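Local structure of hypothetical protein (Pseudomonas aeruginosa, 2H9F) at residues G18-L30 against M62-S76. The protein probably isomerises methylaconitate as an enzyme of the PrpF family. Numbering follows the deposited sequence. Where two conformers were deposited one is given.
Sequences GTSKGVFFRLEDL and MGGATSSTSKCVILS. With SO4 (sulfate ion), chain H.
Phe24 and Val73, neighbours on adjacent parallel strands, show how side chains in register share one face of a sheet. The two side chains run side by side, with Val73 CB over one face of the Phe24 ring, near its rim, 3.8 Å from the centroid and 18° off the normal, a CH-pi contact. Val73 CG1, anti to its own N (chi1 168°), presses closest, 3.4 Å from Phe24 CD2, while CG2 lies 3.9 Å from Phe24 CZ. Helix 106-118 backs this face, with Phe115 meeting the Phe24 ring and Leu108 touching Val73.

On the other face, Phe25 turns its edge to the partner strand: Val73 O lies in the ring plane, 3.6 Å from Phe25 CD1, and Cys72 SG sits near that plane too. Farther along, Ile74 divides its branches, CG2 going to Leu27 CB and CD1 to Leu30 CD1 at 3.8 Å. Helix 39-49 packs here, Phe45 against Phe25.

Backbone hydrogen bonds alternate between the strands, from Val23 N to Lys71 O through Leu27 N to Leu75 O. Lys21 N still bonds to Ser68 O (2.9 Å), while a water bridges Lys21 O and Lys71 N. The chemistry thus implies a buried apolar centre held by backbone hydrogen bonds between the strands, with the Lys21 ammonium probably stabilised by His58 O and Gly61 O of the second subunit and that of Lys71 by Gln91 within the chain.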
# COMPACT_ATOMS: atom_id res chain seq x y z
N GLY A 18 -13.09 -8.84 4.17
CA GLY A 18 -12.50 -9.92 3.41
C GLY A 18 -11.04 -9.60 3.11
O GLY A 18 -10.28 -9.36 4.02
N THR A 19 -10.67 -9.62 1.83
CA THR A 19 -9.26 -9.43 1.43
C THR A 19 -9.03 -8.03 0.82
O THR A 19 -8.05 -7.84 0.07
CB THR A 19 -8.82 -10.53 0.43
OG1 THR A 19 -9.73 -10.52 -0.67
CG2 THR A 19 -8.82 -11.91 1.06
N SER A 20 -9.90 -7.07 1.17
CA SER A 20 -9.77 -5.69 0.81
C SER A 20 -9.84 -4.79 2.04
O SER A 20 -10.32 -5.20 3.09
CB SER A 20 -10.94 -5.27 -0.11
OG SER A 20 -10.87 -5.96 -1.33
N LYS A 21 -9.34 -3.55 1.88
CA LYS A 21 -9.49 -2.49 2.89
C LYS A 21 -10.30 -1.37 2.23
O LYS A 21 -10.12 -1.08 1.07
CB LYS A 21 -8.15 -1.94 3.35
CG LYS A 21 -7.36 -2.94 4.15
CD LYS A 21 -6.13 -2.33 4.85
CE LYS A 21 -4.92 -2.01 3.91
NZ LYS A 21 -3.80 -1.45 4.66
N GLY A 22 -11.17 -0.74 3.00
CA GLY A 22 -11.94 0.39 2.50
C GLY A 22 -12.20 1.41 3.61
O GLY A 22 -12.11 1.10 4.80
N VAL A 23 -12.51 2.63 3.19
CA VAL A 23 -12.86 3.68 4.10
C VAL A 23 -14.36 3.74 4.03
O VAL A 23 -14.90 3.90 2.95
CB VAL A 23 -12.29 5.07 3.69
CG1 VAL A 23 -12.64 6.09 4.78
CG2 VAL A 23 -10.78 5.03 3.45
N PHE A 24 -15.01 3.57 5.20
CA PHE A 24 -16.45 3.50 5.31
C PHE A 24 -17.06 4.77 5.93
O PHE A 24 -16.58 5.29 6.94
CB PHE A 24 -16.88 2.27 6.11
CG PHE A 24 -16.75 0.97 5.39
CD1 PHE A 24 -15.50 0.44 5.07
CD2 PHE A 24 -17.87 0.22 5.11
CE1 PHE A 24 -15.38 -0.76 4.42
CE2 PHE A 24 -17.75 -0.99 4.48
CZ PHE A 24 -16.51 -1.48 4.13
N PHE A 25 -18.14 5.23 5.30
CA PHE A 25 -18.87 6.38 5.78
C PHE A 25 -20.34 6.07 5.98
O PHE A 25 -20.93 5.41 5.15
CB PHE A 25 -18.81 7.49 4.72
CG PHE A 25 -17.43 7.92 4.39
CD1 PHE A 25 -16.70 7.27 3.42
CD2 PHE A 25 -16.85 9.00 5.06
CE1 PHE A 25 -15.38 7.66 3.12
CE2 PHE A 25 -15.57 9.44 4.73
CZ PHE A 25 -14.84 8.78 3.74
N ARG A 26 -20.94 6.62 7.03
CA ARG A 26 -22.41 6.79 7.03
C ARG A 26 -22.82 7.94 6.16
O ARG A 26 -22.20 9.01 6.22
CB ARG A 26 -22.92 7.08 8.42
CG ARG A 26 -22.33 6.20 9.49
CD ARG A 26 -23.06 6.34 10.80
NE ARG A 26 -23.07 7.70 11.28
CZ ARG A 26 -23.68 8.10 12.39
NH1 ARG A 26 -24.35 7.24 13.15
NH2 ARG A 26 -23.66 9.40 12.71
N LEU A 27 -23.89 7.79 5.39
CA LEU A 27 -24.33 8.88 4.52
C LEU A 27 -24.50 10.21 5.26
O LEU A 27 -24.04 11.25 4.81
CB LEU A 27 -25.63 8.50 3.80
CG LEU A 27 -26.27 9.51 2.87
CD1 LEU A 27 -25.40 9.82 1.64
CD2 LEU A 27 -27.64 8.97 2.48
N GLU A 28 -25.14 10.17 6.42
CA GLU A 28 -25.40 11.36 7.23
C GLU A 28 -24.13 12.07 7.73
O GLU A 28 -24.19 13.24 8.07
CB GLU A 28 -26.27 10.98 8.45
CG GLU A 28 -25.53 10.11 9.51
CD GLU A 28 -26.48 9.43 10.55
OE1 GLU A 28 -27.04 10.22 11.36
OE2 GLU A 28 -26.63 8.13 10.54
N ASP A 29 -23.01 11.35 7.80
CA ASP A 29 -21.73 11.95 8.21
C ASP A 29 -21.00 12.71 7.10
O ASP A 29 -20.00 13.40 7.36
CB ASP A 29 -20.80 10.89 8.75
CG ASP A 29 -21.28 10.29 10.05
OD1 ASP A 29 -22.09 10.97 10.75
OD2 ASP A 29 -20.82 9.14 10.38
N LEU A 30 -21.48 12.59 5.87
CA LEU A 30 -20.79 13.21 4.74
C LEU A 30 -21.15 14.66 4.69
O LEU A 30 -22.27 15.04 5.01
CB LEU A 30 -21.17 12.56 3.41
CG LEU A 30 -20.70 11.11 3.18
CD1 LEU A 30 -21.23 10.54 1.85
CD2 LEU A 30 -19.18 10.97 3.26
N MSE A 62 -5.56 7.75 2.05
CA MSE A 62 -5.89 6.54 2.81
C MSE A 62 -5.65 5.28 1.97
O MSE A 62 -5.56 4.16 2.50
CB MSE A 62 -7.34 6.58 3.33
CG MSE A 62 -7.61 7.73 4.36
SE MSE A 62 -6.42 7.33 5.92
CE MSE A 62 -6.98 5.51 6.33
N GLY A 63 -5.53 5.47 0.65
CA GLY A 63 -5.29 4.37 -0.27
C GLY A 63 -3.99 3.63 0.01
O GLY A 63 -3.10 4.10 0.74
N GLY A 64 -3.89 2.43 -0.55
CA GLY A 64 -2.65 1.65 -0.48
C GLY A 64 -2.09 1.36 -1.86
O GLY A 64 -1.27 0.48 -2.02
N ALA A 65 -2.52 2.13 -2.86
CA ALA A 65 -2.03 2.03 -4.23
C ALA A 65 -2.20 0.64 -4.89
O ALA A 65 -1.47 0.30 -5.82
CB ALA A 65 -0.57 2.55 -4.35
N THR A 66 -3.18 -0.13 -4.43
CA THR A 66 -3.63 -1.34 -5.11
C THR A 66 -5.15 -1.33 -5.29
O THR A 66 -5.86 -0.57 -4.63
CB THR A 66 -3.25 -2.60 -4.36
OG1 THR A 66 -4.05 -2.71 -3.18
CG2 THR A 66 -1.76 -2.57 -4.04
N SER A 67 -5.66 -2.16 -6.18
CA SER A 67 -7.11 -2.14 -6.38
C SER A 67 -7.82 -2.57 -5.10
O SER A 67 -8.85 -2.02 -4.77
CB SER A 67 -7.55 -2.94 -7.59
OG SER A 67 -7.10 -4.24 -7.44
N SER A 68 -7.19 -3.47 -4.34
CA SER A 68 -7.73 -3.93 -3.08
C SER A 68 -7.79 -2.91 -1.96
O SER A 68 -8.40 -3.18 -0.89
CB SER A 68 -6.87 -5.08 -2.59
OG SER A 68 -7.16 -6.20 -3.40
N THR A 69 -7.12 -1.78 -2.16
CA THR A 69 -6.96 -0.79 -1.11
C THR A 69 -7.26 0.58 -1.64
O THR A 69 -6.70 1.55 -1.16
CB THR A 69 -5.52 -0.77 -0.55
OG1 THR A 69 -4.60 -0.50 -1.62
CG2 THR A 69 -5.17 -2.05 0.13
N SER A 70 -8.13 0.68 -2.64
CA SER A 70 -8.46 1.96 -3.20
C SER A 70 -9.98 2.07 -3.34
O SER A 70 -10.54 2.23 -4.41
CB SER A 70 -7.70 2.19 -4.51
OG SER A 70 -8.06 3.44 -5.07
N LYS A 71 -10.63 2.00 -2.19
CA LYS A 71 -12.05 1.82 -2.10
C LYS A 71 -12.72 2.66 -1.00
O LYS A 71 -12.25 2.71 0.11
CB LYS A 71 -12.35 0.31 -1.81
CG LYS A 71 -11.81 -0.69 -2.82
CD LYS A 71 -12.22 -2.13 -2.42
CE LYS A 71 -11.48 -3.24 -3.19
NZ LYS A 71 -12.01 -3.52 -4.50
N CYS A 72 -13.87 3.21 -1.31
CA CYS A 72 -14.70 3.94 -0.35
C CYS A 72 -16.12 3.35 -0.36
O CYS A 72 -16.63 2.95 -1.42
CB CYS A 72 -14.76 5.40 -0.73
SG CYS A 72 -13.25 6.31 -0.29
N VAL A 73 -16.76 3.34 0.80
CA VAL A 73 -18.11 2.77 0.95
C VAL A 73 -19.00 3.73 1.73
O VAL A 73 -18.56 4.31 2.73
CB VAL A 73 -18.04 1.43 1.69
CG1 VAL A 73 -19.45 0.91 2.14
CG2 VAL A 73 -17.31 0.39 0.84
N ILE A 74 -20.21 3.95 1.21
CA ILE A 74 -21.31 4.66 1.90
C ILE A 74 -22.41 3.64 2.31
O ILE A 74 -22.85 2.84 1.49
CB ILE A 74 -21.98 5.74 1.01
CG1 ILE A 74 -20.94 6.75 0.50
CG2 ILE A 74 -23.09 6.48 1.84
CD1 ILE A 74 -21.47 7.70 -0.60
N LEU A 75 -22.77 3.64 3.59
CA LEU A 75 -23.95 2.93 4.11
C LEU A 75 -24.96 3.95 4.62
O LEU A 75 -24.58 5.03 5.12
CB LEU A 75 -23.59 2.00 5.27
CG LEU A 75 -23.47 0.51 4.96
CD1 LEU A 75 -22.36 0.27 4.04
CD2 LEU A 75 -23.26 -0.25 6.25
N SER A 76 -26.23 3.63 4.42
CA SER A 76 -27.36 4.40 4.92
C SER A 76 -28.48 3.42 5.25
O SER A 76 -28.49 2.26 4.77
CB SER A 76 -27.84 5.40 3.88
OG SER A 76 -28.28 4.74 2.71
S SO4 H . -25.25 9.60 16.21
O1 SO4 H . -24.25 8.53 16.32
O2 SO4 H . -26.26 9.25 15.21
O3 SO4 H . -25.89 9.77 17.52
O4 SO4 H . -24.59 10.86 15.83
O HOH W 1 -9.30 1.55 0.54